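Cryptochrome DASH, chloroplastic/mitochondrial (Arabidopsis thaliana, PDB 2J4D) binds FAD and a folate light antenna, repairs cyclobutane pyrimidine dimers in single-stranded DNA, binds DNA without sequence specificity, and may act as a photoreceptor. Local coordinates at residues T82-G91 against D408-T418; I396-D404 against N431-G439. All coordinates share one frame; numbering follows the deposited sequence.

From the N terminus, the chain first reaches the loop 82-91, between strand 67-74 and helix 92-111 of the photolyase alpha/beta region. Contact 1 closes the excursion of more than 300 residues from this loop to helix 409-419, tying the alpha/beta region to the FAD-binding region. Contact 2 closes a short one of 26 residues, joining helix 391-404 to helix 425-436. Because 396-404 precedes 408-418 and 431-439 follows it, the two contacts cross along the chain. Of these three consecutive helices, the middle one carries one side of contact 1 and packs against both helices of contact 2, where Phe-416 meets Trp-432 edge-to-face; it turns Glu-417 to the folate and Phe-416 to the flavin.

Contact 1 (T82-G91 against D408-T418); sequences THFFNFPKTG and DWRMGAEWFET. With MHF (5,10-methenyl-6,7,8-trihydrofolic acid), chain D.
Glu-414 OE1 is gripped by two donors from the loop: the hydroxyl OG1 of Thr-82 at 2.7 Å, standing 52° out of the carboxylate plane, and the backbone N of Phe-85, also at 2.7 Å, on the syn side. The other oxygen, OE2, takes the N-H of Phe-84 with its syn lone pair. Thr-82 OG1 in turn accepts from Phe-87 N, so one threonine hydroxyl relays between the loop backbone and the buried carboxylate.

Aromatic side chains flank this centre. Arg-410 brings NH1 over the middle of the Phe-84 ring in a cation-pi contact, its CZ 4.3 Å from the ring centroid, while His-83 ND1 lies over the opposite face. Asp-408, which N-caps the helix, holds the guanidinium side-on through NE and NH2. Met-411 lays CG over the Phe-85 face, 3.4 Å from the centroid, with SD making a Met-aromatic contact. Phe-87 and Trp-415 pair edge-to-face, their planes at 84°.

Toward helix 92-111, Thr-418 OG1 donates to Pro-88 O at 2.8 Å, in the carbonyl plane, and Gly-91 N reaches Thr-418 O. The Lys-89 chain bends at CB-CG (chi2 63°), and its NZ forms a 2.7 Å salt bridge with Glu-417 OE2; Glu-148 is a second anionic partner of this amine. Glu-417 OE1 receives N8 of the folate at 3.1 Å, together with the hydroxyl of Tyr-429. One water joins OE1 to His-83 N, another joins OE2 to Lys-89 O, and the His-83 ring lies against folate C9 and C14.

The two glutamates thus divide the work: Glu-414 satisfies loop N-H groups in a buried setting, whereas Glu-417, its charge probably balanced by Lys-89, fixes the pterin of the antenna where the two regions meet.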
loop_
_atom_site.group_PDB
_atom_site.type_symbol
_atom_site.label_atom_id
_atom_site.label_comp_id
_atom_site.label_asym_id
_atom_site.label_seq_id
_atom_site.Cartn_x
_atom_site.Cartn_y
_atom_site.Cartn_z
ATOM N N THR A 82 0.235 -10.603 -14.107
ATOM C CA THR A 82 0.827 -11.199 -12.917
ATOM C C THR A 82 1.701 -12.390 -13.298
ATOM O O THR A 82 1.513 -13.015 -14.340
ATOM C CB THR A 82 -0.245 -11.599 -11.880
ATOM O OG1 THR A 82 -1.180 -12.511 -12.463
ATOM C CG2 THR A 82 -0.985 -10.351 -11.394
ATOM N N HIS A 83 2.662 -12.681 -12.433
ATOM C CA HIS A 83 3.673 -13.711 -12.643
ATOM C C HIS A 83 3.274 -15.139 -12.991
ATOM O O HIS A 83 3.651 -15.657 -14.050
ATOM C CB HIS A 83 4.608 -13.721 -11.428
ATOM C CG HIS A 83 5.854 -14.529 -11.620
ATOM N ND1 HIS A 83 5.886 -15.899 -11.464
ATOM C CD2 HIS A 83 7.118 -14.157 -11.937
ATOM C CE1 HIS A 83 7.117 -16.334 -11.674
ATOM N NE2 HIS A 83 7.884 -15.298 -11.963
ATOM N N PHE A 84 2.528 -15.779 -12.106
ATOM C CA PHE A 84 2.130 -17.160 -12.327
ATOM C C PHE A 84 0.827 -17.386 -13.079
ATOM O O PHE A 84 0.762 -18.273 -13.917
ATOM C CB PHE A 84 2.063 -17.903 -10.983
ATOM C CG PHE A 84 3.403 -18.076 -10.317
ATOM C CD1 PHE A 84 4.349 -18.953 -10.845
ATOM C CD2 PHE A 84 3.730 -17.348 -9.178
ATOM C CE1 PHE A 84 5.602 -19.099 -10.248
ATOM C CE2 PHE A 84 4.984 -17.485 -8.569
ATOM C CZ PHE A 84 5.922 -18.364 -9.106
ATOM N N PHE A 85 -0.197 -16.581 -12.800
ATOM C CA PHE A 85 -1.506 -16.774 -13.414
ATOM C C PHE A 85 -1.955 -15.727 -14.416
ATOM O O PHE A 85 -3.087 -15.752 -14.894
ATOM C CB PHE A 85 -2.538 -16.928 -12.300
ATOM C CG PHE A 85 -2.228 -18.060 -11.375
ATOM C CD1 PHE A 85 -2.426 -19.377 -11.782
ATOM C CD2 PHE A 85 -1.622 -17.824 -10.147
ATOM C CE1 PHE A 85 -2.016 -20.446 -10.984
ATOM C CE2 PHE A 85 -1.205 -18.883 -9.340
ATOM C CZ PHE A 85 -1.401 -20.198 -9.761
ATOM N N ASN A 86 -1.050 -14.811 -14.724
ATOM C CA ASN A 86 -1.283 -13.747 -15.680
ATOM C C ASN A 86 -2.577 -12.939 -15.632
ATOM O O ASN A 86 -3.244 -12.760 -16.658
ATOM C CB ASN A 86 -1.066 -14.287 -17.096
ATOM C CG ASN A 86 0.297 -14.920 -17.260
ATOM O OD1 ASN A 86 0.457 -16.131 -17.097
ATOM N ND2 ASN A 86 1.298 -14.096 -17.558
ATOM N N PHE A 87 -2.936 -12.447 -14.444
ATOM C CA PHE A 87 -4.104 -11.578 -14.316
ATOM C C PHE A 87 -3.491 -10.210 -14.623
ATOM O O PHE A 87 -2.279 -10.116 -14.786
ATOM C CB PHE A 87 -4.645 -11.576 -12.880
ATOM C CG PHE A 87 -4.939 -12.943 -12.330
ATOM C CD1 PHE A 87 -5.428 -13.953 -13.156
ATOM C CD2 PHE A 87 -4.777 -13.205 -10.974
ATOM C CE1 PHE A 87 -5.754 -15.207 -12.635
ATOM C CE2 PHE A 87 -5.099 -14.447 -10.440
ATOM C CZ PHE A 87 -5.591 -15.453 -11.272
ATOM N N PRO A 88 -4.298 -9.140 -14.720
ATOM C CA PRO A 88 -3.681 -7.832 -15.009
ATOM C C PRO A 88 -2.681 -7.472 -13.894
ATOM O O PRO A 88 -2.985 -7.651 -12.714
ATOM C CB PRO A 88 -4.872 -6.882 -15.028
ATOM C CG PRO A 88 -6.014 -7.776 -15.463
ATOM C CD PRO A 88 -5.768 -9.039 -14.690
ATOM N N LYS A 89 -1.499 -6.973 -14.260
ATOM C CA LYS A 89 -0.490 -6.622 -13.259
ATOM C C LYS A 89 -1.032 -5.521 -12.346
ATOM O O LYS A 89 -0.843 -5.554 -11.127
ATOM C CB LYS A 89 0.808 -6.182 -13.946
ATOM C CG LYS A 89 1.956 -5.838 -12.995
ATOM C CD LYS A 89 2.411 -7.039 -12.154
ATOM C CE LYS A 89 3.711 -6.707 -11.402
ATOM N NZ LYS A 89 4.150 -7.796 -10.468
ATOM N N THR A 90 -1.708 -4.549 -12.951
ATOM C CA THR A 90 -2.325 -3.458 -12.214
ATOM C C THR A 90 -3.778 -3.310 -12.685
ATOM O O THR A 90 -4.043 -2.949 -13.836
ATOM C CB THR A 90 -1.596 -2.119 -12.433
ATOM O OG1 THR A 90 -0.269 -2.199 -11.897
ATOM C CG2 THR A 90 -2.343 -0.990 -11.731
ATOM N N GLY A 91 -4.711 -3.606 -11.788
ATOM C CA GLY A 91 -6.119 -3.490 -12.121
ATOM C C GLY A 91 -6.528 -2.038 -12.298
ATOM O O GLY A 91 -5.822 -1.116 -11.869
ATOM N N ASP A 408 -4.280 -23.442 -4.962
ATOM C CA ASP A 408 -2.907 -22.934 -4.926
ATOM C C ASP A 408 -3.078 -21.511 -4.381
ATOM O O ASP A 408 -3.729 -20.686 -5.023
ATOM C CB ASP A 408 -2.371 -22.897 -6.367
ATOM C CG ASP A 408 -0.942 -22.410 -6.464
ATOM O OD1 ASP A 408 -0.596 -21.402 -5.809
ATOM O OD2 ASP A 408 -0.164 -23.033 -7.221
ATOM N N TRP A 409 -2.501 -21.226 -3.216
ATOM C CA TRP A 409 -2.659 -19.910 -2.592
ATOM C C TRP A 409 -2.226 -18.711 -3.433
ATOM O O TRP A 409 -2.745 -17.604 -3.268
ATOM C CB TRP A 409 -1.941 -19.863 -1.231
ATOM C CG TRP A 409 -0.426 -19.910 -1.281
ATOM C CD1 TRP A 409 0.369 -21.023 -1.205
ATOM C CD2 TRP A 409 0.467 -18.791 -1.393
ATOM N NE1 TRP A 409 1.700 -20.662 -1.260
ATOM C CE2 TRP A 409 1.786 -19.300 -1.378
ATOM C CE3 TRP A 409 0.276 -17.406 -1.506
ATOM C CZ2 TRP A 409 2.914 -18.471 -1.472
ATOM C CZ3 TRP A 409 1.401 -16.578 -1.600
ATOM C CH2 TRP A 409 2.703 -17.118 -1.581
ATOM N N ARG A 410 -1.287 -18.923 -4.344
ATOM C CA ARG A 410 -0.809 -17.826 -5.172
ATOM C C ARG A 410 -1.890 -17.328 -6.134
ATOM O O ARG A 410 -1.812 -16.214 -6.641
ATOM C CB ARG A 410 0.460 -18.266 -5.910
ATOM C CG ARG A 410 1.570 -18.672 -4.926
ATOM C CD ARG A 410 2.699 -19.404 -5.601
ATOM N NE ARG A 410 2.225 -20.606 -6.269
ATOM C CZ ARG A 410 2.906 -21.248 -7.211
ATOM N NH1 ARG A 410 4.094 -20.801 -7.594
ATOM N NH2 ARG A 410 2.393 -22.326 -7.780
ATOM N N MET A 411 -2.910 -18.144 -6.382
ATOM C CA MET A 411 -3.978 -17.697 -7.258
ATOM C C MET A 411 -4.691 -16.578 -6.516
ATOM O O MET A 411 -5.048 -15.556 -7.104
ATOM C CB MET A 411 -4.956 -18.834 -7.562
ATOM C CG MET A 411 -4.372 -19.906 -8.444
ATOM S SD MET A 411 -5.592 -21.158 -8.849
ATOM C CE MET A 411 -6.190 -20.531 -10.408
ATOM N N GLY A 412 -4.889 -16.776 -5.217
ATOM C CA GLY A 412 -5.542 -15.760 -4.412
ATOM C C GLY A 412 -4.646 -14.540 -4.226
ATOM O O GLY A 412 -5.112 -13.396 -4.276
ATOM N N ALA A 413 -3.354 -14.777 -4.024
ATOM C CA ALA A 413 -2.407 -13.680 -3.835
ATOM C C ALA A 413 -2.283 -12.804 -5.083
ATOM O O ALA A 413 -2.195 -11.573 -4.972
ATOM C CB ALA A 413 -1.027 -14.229 -3.430
ATOM N N GLU A 414 -2.285 -13.424 -6.265
ATOM C CA GLU A 414 -2.175 -12.663 -7.508
ATOM C C GLU A 414 -3.446 -11.887 -7.812
ATOM O O GLU A 414 -3.393 -10.805 -8.417
ATOM C CB GLU A 414 -1.795 -13.575 -8.691
ATOM C CG GLU A 414 -0.297 -13.929 -8.694
ATOM C CD GLU A 414 0.196 -14.595 -9.973
ATOM O OE1 GLU A 414 -0.546 -14.646 -10.974
ATOM O OE2 GLU A 414 1.357 -15.057 -9.970
ATOM N N TRP A 415 -4.591 -12.427 -7.399
ATOM C CA TRP A 415 -5.848 -11.723 -7.624
ATOM C C TRP A 415 -5.881 -10.492 -6.717
ATOM O O TRP A 415 -6.367 -9.431 -7.116
ATOM C CB TRP A 415 -7.057 -12.621 -7.341
ATOM C CG TRP A 415 -8.353 -11.911 -7.656
ATOM C CD1 TRP A 415 -9.366 -11.627 -6.785
ATOM C CD2 TRP A 415 -8.742 -11.355 -8.920
ATOM N NE1 TRP A 415 -10.364 -10.924 -7.429
ATOM C CE2 TRP A 415 -10.006 -10.744 -8.739
ATOM C CE3 TRP A 415 -8.145 -11.309 -10.186
ATOM C CZ2 TRP A 415 -10.686 -10.096 -9.778
ATOM C CZ3 TRP A 415 -8.822 -10.661 -11.223
ATOM C CH2 TRP A 415 -10.080 -10.066 -11.008
ATOM N N PHE A 416 -5.356 -10.629 -5.500
ATOM C CA PHE A 416 -5.294 -9.496 -4.580
ATOM C C PHE A 416 -4.316 -8.485 -5.207
ATOM O O PHE A 416 -4.538 -7.274 -5.170
ATOM C CB PHE A 416 -4.784 -9.941 -3.203
ATOM C CG PHE A 416 -5.873 -10.289 -2.216
ATOM C CD1 PHE A 416 -7.049 -10.918 -2.628
ATOM C CD2 PHE A 416 -5.694 -10.034 -0.854
ATOM C CE1 PHE A 416 -8.029 -11.288 -1.699
ATOM C CE2 PHE A 416 -6.663 -10.399 0.085
ATOM C CZ PHE A 416 -7.837 -11.031 -0.341
ATOM N N GLU A 417 -3.249 -8.992 -5.817
ATOM C CA GLU A 417 -2.271 -8.113 -6.456
ATOM C C GLU A 417 -2.929 -7.286 -7.567
ATOM O O GLU A 417 -2.635 -6.102 -7.746
ATOM C CB GLU A 417 -1.099 -8.917 -7.028
ATOM C CG GLU A 417 -0.152 -8.043 -7.875
ATOM C CD GLU A 417 1.189 -8.692 -8.171
ATOM O OE1 GLU A 417 1.366 -9.899 -7.881
ATOM O OE2 GLU A 417 2.069 -7.981 -8.701
ATOM N N THR A 418 -3.834 -7.905 -8.308
ATOM C CA THR A 418 -4.520 -7.184 -9.364
ATOM C C THR A 418 -5.461 -6.115 -8.812
ATOM O O THR A 418 -5.456 -4.968 -9.265
ATOM C CB THR A 418 -5.387 -8.132 -10.229
ATOM O OG1 THR A 418 -4.549 -9.062 -10.923
ATOM C CG2 THR A 418 -6.189 -7.335 -11.235
HETATM N N1 MHF D . 5.186 -7.672 -7.072
HETATM C C2 MHF D . 6.201 -6.777 -6.823
HETATM N NA2 MHF D . 5.886 -5.484 -6.525
HETATM N N3 MHF D . 7.491 -7.150 -6.869
HETATM C C4 MHF D . 7.849 -8.430 -7.189
HETATM O O4 MHF D . 9.043 -8.753 -7.237
HETATM C C4A MHF D . 6.827 -9.383 -7.473
HETATM N N5 MHF D . 7.082 -10.725 -7.857
HETATM C C6 MHF D . 6.022 -11.588 -8.483
HETATM C C7 MHF D . 4.743 -11.394 -7.636
HETATM N N8 MHF D . 4.461 -9.921 -7.655
HETATM C C8A MHF D . 5.476 -8.986 -7.399
HETATM C C9 MHF D . 6.599 -13.031 -8.511
HETATM N N10 MHF D . 7.870 -12.888 -7.760
HETATM C C11 MHF D . 8.317 -11.504 -7.967
HETATM C C12 MHF D . 10.954 -15.720 -8.735
HETATM C C13 MHF D . 9.632 -16.143 -8.400
HETATM C C14 MHF D . 8.636 -15.212 -8.112
HETATM C C15 MHF D . 8.912 -13.819 -8.148
HETATM C C16 MHF D . 10.249 -13.387 -8.511
HETATM C C17 MHF D . 11.254 -14.330 -8.804
HETATM C C MHF D . 11.999 -16.750 -8.983
HETATM O O MHF D . 11.699 -17.935 -8.890
HETATM N N MHF D . 13.270 -16.401 -9.287
HETATM C CA MHF D . 14.281 -17.437 -9.495
HETATM C CB MHF D . 15.369 -16.941 -10.447
HETATM C CG MHF D . 14.865 -16.556 -11.814
HETATM C CD MHF D . 14.160 -17.701 -12.507
HETATM O OE1 MHF D . 14.849 -18.669 -12.894
HETATM O OE2 MHF D . 12.917 -17.640 -12.647
HETATM C CT MHF D . 14.918 -17.827 -8.158
HETATM O O1 MHF D . 14.740 -17.079 -7.173
HETATM O O2 MHF D . 15.597 -18.873 -8.103
HETATM O O HOH W 1 2.522 -11.137 -10.193
HETATM O O HOH W 2 1.377 -5.405 -9.405
#

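Contact 2 (I396-D404 against N431-G439); sequences IVCSFLVRD and NWTYGAGVG. With FAD (flavin-adenine dinucleotide), chain C.
Trp-432 carries two neighbours on the same face of its indole: the flavin methyl C7M, 3.4 Å from NE1, and, toward the six-membered ring, CB of Cys-398. The cysteine sulfur, turned opposite its own backbone N (chi1 164°), approaches obliquely, with SG 3.6 Å from Trp-432 CE3. Beside the indole, Asn-431 pairs with the adenine of FAD: ND2 donates to N1A at 2.9 Å and in an almost straight line, while OD1 accepts from N6A.

Farther out, Val-402 CG2 comes in at the indole edge and also rests on Ala-436 CB. Gly-435 lies against Cys-398 SG, where a side chain would collide with the sulfur. At the end of helix 425-436, closed by a Schellman motif at Gly-437, Arg-403 NH1 donates to Gly-435 O at 2.7 Å, nearly in line with the carbonyl bond; NH2 adds a weak bond to the same oxygen.

Replacing Trp-432 with an alanine would probably leave a gap under both Cys-398 and the flavin methyl and deprive the Val-402 methyl of its ring edge. Apolar packing thus supports the dimethyl end of the isoalloxazine, while the arginine charge probably steadies the carbonyl end of the helix that presents Asn-431 to the adenine.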
loop_
_atom_site.group_PDB
_atom_site.type_symbol
_atom_site.label_atom_id
_atom_site.label_comp_id
_atom_site.label_asym_id
_atom_site.label_seq_id
_atom_site.Cartn_x
_atom_site.Cartn_y
_atom_site.Cartn_z
ATOM N N ILE A 396 -10.243 -14.149 6.222
ATOM C CA ILE A 396 -11.289 -15.134 5.976
ATOM C C ILE A 396 -11.274 -15.683 4.548
ATOM O O ILE A 396 -11.230 -16.903 4.352
ATOM C CB ILE A 396 -12.682 -14.536 6.289
ATOM C CG1 ILE A 396 -12.760 -14.161 7.771
ATOM C CG2 ILE A 396 -13.774 -15.541 5.950
ATOM C CD1 ILE A 396 -13.995 -13.377 8.146
ATOM N N VAL A 397 -11.290 -14.802 3.545
ATOM C CA VAL A 397 -11.297 -15.279 2.162
ATOM C C VAL A 397 -10.030 -16.051 1.821
ATOM O O VAL A 397 -10.050 -16.938 0.965
ATOM C CB VAL A 397 -11.511 -14.131 1.128
ATOM C CG1 VAL A 397 -12.838 -13.456 1.395
ATOM C CG2 VAL A 397 -10.364 -13.112 1.176
ATOM N N CYS A 398 -8.931 -15.718 2.494
ATOM C CA CYS A 398 -7.668 -16.421 2.268
ATOM C C CYS A 398 -7.797 -17.860 2.776
ATOM O O CYS A 398 -7.439 -18.826 2.086
ATOM C CB CYS A 398 -6.524 -15.714 3.010
ATOM S SG CYS A 398 -5.030 -16.729 3.183
ATOM N N SER A 399 -8.305 -18.003 3.992
ATOM C CA SER A 399 -8.487 -19.331 4.573
ATOM C C SER A 399 -9.445 -20.153 3.707
ATOM O O SER A 399 -9.207 -21.327 3.440
ATOM C CB SER A 399 -9.052 -19.213 5.995
ATOM O OG SER A 399 -9.220 -20.494 6.583
ATOM N N PHE A 400 -10.529 -19.527 3.261
ATOM C CA PHE A 400 -11.504 -20.226 2.432
ATOM C C PHE A 400 -10.891 -20.771 1.139
ATOM O O PHE A 400 -11.094 -21.940 0.775
ATOM C CB PHE A 400 -12.665 -19.297 2.076
ATOM C CG PHE A 400 -13.776 -19.985 1.332
ATOM C CD1 PHE A 400 -14.719 -20.750 2.015
ATOM C CD2 PHE A 400 -13.870 -19.885 -0.054
ATOM C CE1 PHE A 400 -15.741 -21.405 1.329
ATOM C CE2 PHE A 400 -14.889 -20.535 -0.753
ATOM C CZ PHE A 400 -15.827 -21.299 -0.058
ATOM N N LEU A 401 -10.148 -19.923 0.438
ATOM C CA LEU A 401 -9.528 -20.337 -0.813
ATOM C C LEU A 401 -8.547 -21.473 -0.628
ATOM O O LEU A 401 -8.536 -22.437 -1.401
ATOM C CB LEU A 401 -8.809 -19.159 -1.471
ATOM C CG LEU A 401 -8.145 -19.530 -2.803
ATOM C CD1 LEU A 401 -8.297 -18.378 -3.778
ATOM C CD2 LEU A 401 -6.677 -19.888 -2.585
ATOM N N VAL A 402 -7.718 -21.356 0.399
ATOM C CA VAL A 402 -6.704 -22.357 0.676
ATOM C C VAL A 402 -7.215 -23.642 1.320
ATOM O O VAL A 402 -6.896 -24.739 0.866
ATOM C CB VAL A 402 -5.597 -21.782 1.597
ATOM C CG1 VAL A 402 -4.647 -22.895 2.040
ATOM C CG2 VAL A 402 -4.830 -20.686 0.870
ATOM N N ARG A 403 -8.007 -23.500 2.375
ATOM C CA ARG A 403 -8.487 -24.658 3.116
ATOM C C ARG A 403 -9.814 -25.275 2.697
ATOM O O ARG A 403 -9.945 -26.495 2.673
ATOM C CB ARG A 403 -8.510 -24.312 4.606
ATOM C CG ARG A 403 -7.143 -23.850 5.101
ATOM C CD ARG A 403 -7.039 -23.801 6.614
ATOM N NE ARG A 403 -5.648 -23.625 7.029
ATOM C CZ ARG A 403 -4.956 -22.507 6.839
ATOM N NH1 ARG A 403 -5.538 -21.474 6.251
ATOM N NH2 ARG A 403 -3.685 -22.428 7.213
ATOM N N ASP A 404 -10.796 -24.448 2.370
ATOM C CA ASP A 404 -12.088 -24.971 1.958
ATOM C C ASP A 404 -12.094 -25.348 0.484
ATOM O O ASP A 404 -12.659 -26.373 0.107
ATOM C CB ASP A 404 -13.180 -23.952 2.260
ATOM C CG ASP A 404 -13.368 -23.742 3.749
ATOM O OD1 ASP A 404 -13.762 -24.712 4.438
ATOM O OD2 ASP A 404 -13.109 -22.618 4.232
ATOM N N ASN A 431 1.315 -11.677 4.168
ATOM C CA ASN A 431 0.092 -12.112 4.825
ATOM C C ASN A 431 -0.480 -13.380 4.189
ATOM O O ASN A 431 -1.029 -14.229 4.899
ATOM C CB ASN A 431 -0.942 -10.988 4.814
ATOM C CG ASN A 431 -0.729 -9.984 5.935
ATOM O OD1 ASN A 431 -1.050 -10.252 7.092
ATOM N ND2 ASN A 431 -0.175 -8.822 5.598
ATOM N N TRP A 432 -0.359 -13.526 2.870
ATOM C CA TRP A 432 -0.861 -14.736 2.222
ATOM C C TRP A 432 -0.085 -15.983 2.665
ATOM O O TRP A 432 -0.694 -17.025 2.913
ATOM C CB TRP A 432 -0.825 -14.625 0.685
ATOM C CG TRP A 432 -2.084 -14.046 0.101
ATOM C CD1 TRP A 432 -2.328 -12.733 -0.205
ATOM C CD2 TRP A 432 -3.302 -14.753 -0.178
ATOM N NE1 TRP A 432 -3.621 -12.582 -0.650
ATOM C CE2 TRP A 432 -4.241 -13.804 -0.643
ATOM C CE3 TRP A 432 -3.691 -16.096 -0.077
ATOM C CZ2 TRP A 432 -5.550 -14.156 -1.005
ATOM C CZ3 TRP A 432 -4.991 -16.445 -0.435
ATOM C CH2 TRP A 432 -5.904 -15.476 -0.892
ATOM N N THR A 433 1.243 -15.891 2.777
ATOM C CA THR A 433 2.013 -17.059 3.204
ATOM C C THR A 433 1.576 -17.461 4.603
ATOM O O THR A 433 1.461 -18.655 4.905
ATOM C CB THR A 433 3.539 -16.807 3.212
ATOM O OG1 THR A 433 3.857 -15.760 4.135
ATOM C CG2 THR A 433 4.017 -16.434 1.829
ATOM N N TYR A 434 1.334 -16.466 5.455
ATOM C CA TYR A 434 0.871 -16.722 6.812
ATOM C C TYR A 434 -0.472 -17.449 6.771
ATOM O O TYR A 434 -0.620 -18.538 7.329
ATOM C CB TYR A 434 0.717 -15.405 7.577
ATOM C CG TYR A 434 1.918 -15.054 8.420
ATOM C CD1 TYR A 434 3.206 -15.089 7.882
ATOM C CD2 TYR A 434 1.773 -14.692 9.759
ATOM C CE1 TYR A 434 4.321 -14.775 8.656
ATOM C CE2 TYR A 434 2.880 -14.375 10.543
ATOM C CZ TYR A 434 4.150 -14.418 9.985
ATOM O OH TYR A 434 5.250 -14.101 10.748
ATOM N N GLY A 435 -1.446 -16.841 6.097
ATOM C CA GLY A 435 -2.765 -17.440 5.992
ATOM C C GLY A 435 -2.768 -18.816 5.353
ATOM O O GLY A 435 -3.573 -19.675 5.714
ATOM N N ALA A 436 -1.865 -19.035 4.406
ATOM C CA ALA A 436 -1.776 -20.310 3.715
ATOM C C ALA A 436 -0.993 -21.340 4.528
ATOM O O ALA A 436 -0.922 -22.505 4.150
ATOM C CB ALA A 436 -1.122 -20.119 2.356
ATOM N N GLY A 437 -0.405 -20.899 5.635
ATOM C CA GLY A 437 0.368 -21.791 6.478
ATOM C C GLY A 437 1.739 -22.158 5.935
ATOM O O GLY A 437 2.282 -23.206 6.283
ATOM N N VAL A 438 2.310 -21.308 5.084
ATOM C CA VAL A 438 3.627 -21.588 4.521
ATOM C C VAL A 438 4.692 -20.572 4.950
ATOM O O VAL A 438 5.793 -20.528 4.386
ATOM C CB VAL A 438 3.573 -21.658 2.976
ATOM C CG1 VAL A 438 2.612 -22.759 2.546
ATOM C CG2 VAL A 438 3.137 -20.315 2.397
ATOM N N GLY A 439 4.346 -19.752 5.939
ATOM C CA GLY A 439 5.273 -18.767 6.470
ATOM C C GLY A 439 6.063 -19.466 7.560
ATOM O O GLY A 439 5.816 -20.643 7.819
HETATM P PA FAD C . -5.612 -0.645 10.022
HETATM O O1A FAD C . -6.108 0.737 10.180
HETATM O O2A FAD C . -6.151 -1.726 10.881
HETATM O O5B FAD C . -4.011 -0.675 10.184
HETATM C C5B FAD C . -3.232 0.531 10.022
HETATM C C4B FAD C . -2.064 0.222 9.079
HETATM O O4B FAD C . -1.292 -0.835 9.647
HETATM C C3B FAD C . -2.465 -0.267 7.692
HETATM O O3B FAD C . -2.839 0.790 6.825
HETATM C C2B FAD C . -1.234 -1.016 7.284
HETATM O O2B FAD C . -0.238 -0.235 6.661
HETATM C C1B FAD C . -0.774 -1.670 8.599
HETATM N N9A FAD C . -1.252 -3.051 8.820
HETATM C C8A FAD C . -2.345 -3.460 9.558
HETATM N N7A FAD C . -2.494 -4.778 9.562
HETATM C C5A FAD C . -1.450 -5.251 8.798
HETATM C C6A FAD C . -1.067 -6.561 8.423
HETATM N N6A FAD C . -1.698 -7.665 8.799
HETATM N N1A FAD C . 0.054 -6.688 7.620
HETATM C C2A FAD C . 0.739 -5.571 7.206
HETATM N N3A FAD C . 0.426 -4.293 7.528
HETATM C C4A FAD C . -0.681 -4.185 8.313
HETATM N N1 FAD C . -1.865 -4.678 3.568
HETATM C C2 FAD C . -1.257 -3.853 2.646
HETATM O O2 FAD C . -0.861 -2.745 2.958
HETATM N N3 FAD C . -1.105 -4.321 1.332
HETATM C C4 FAD C . -1.534 -5.573 0.896
HETATM O O4 FAD C . -1.373 -5.929 -0.286
HETATM C C4X FAD C . -2.158 -6.415 1.848
HETATM N N5 FAD C . -2.625 -7.692 1.499
HETATM C C5X FAD C . -3.135 -8.558 2.468
HETATM C C6 FAD C . -3.484 -9.874 2.138
HETATM C C7 FAD C . -4.005 -10.777 3.093
HETATM C C7M FAD C . -4.360 -12.183 2.672
HETATM C C8 FAD C . -4.177 -10.316 4.448
HETATM C C8M FAD C . -4.731 -11.214 5.543
HETATM C C9 FAD C . -3.827 -8.996 4.792
HETATM C C9A FAD C . -3.302 -8.092 3.821
HETATM N N10 FAD C . -2.942 -6.749 4.141
HETATM C C10 FAD C . -2.308 -5.929 3.181
HETATM C "C1'" FAD C . -2.857 -6.316 5.573
HETATM C "C2'" FAD C . -4.113 -5.652 6.175
HETATM O "O2'" FAD C . -5.248 -6.465 5.930
HETATM C "C3'" FAD C . -4.321 -4.274 5.551
HETATM O "O3'" FAD C . -3.149 -3.455 5.726
HETATM C "C4'" FAD C . -5.489 -3.469 6.147
HETATM O "O4'" FAD C . -6.724 -4.158 5.942
HETATM C "C5'" FAD C . -5.541 -2.102 5.478
HETATM O "O5'" FAD C . -6.605 -1.326 6.035
HETATM P P FAD C . -6.459 -0.272 7.199
HETATM O O1P FAD C . -5.521 0.741 6.687
HETATM O O2P FAD C . -7.809 0.247 7.550
HETATM O O3P FAD C . -5.965 -1.040 8.498
#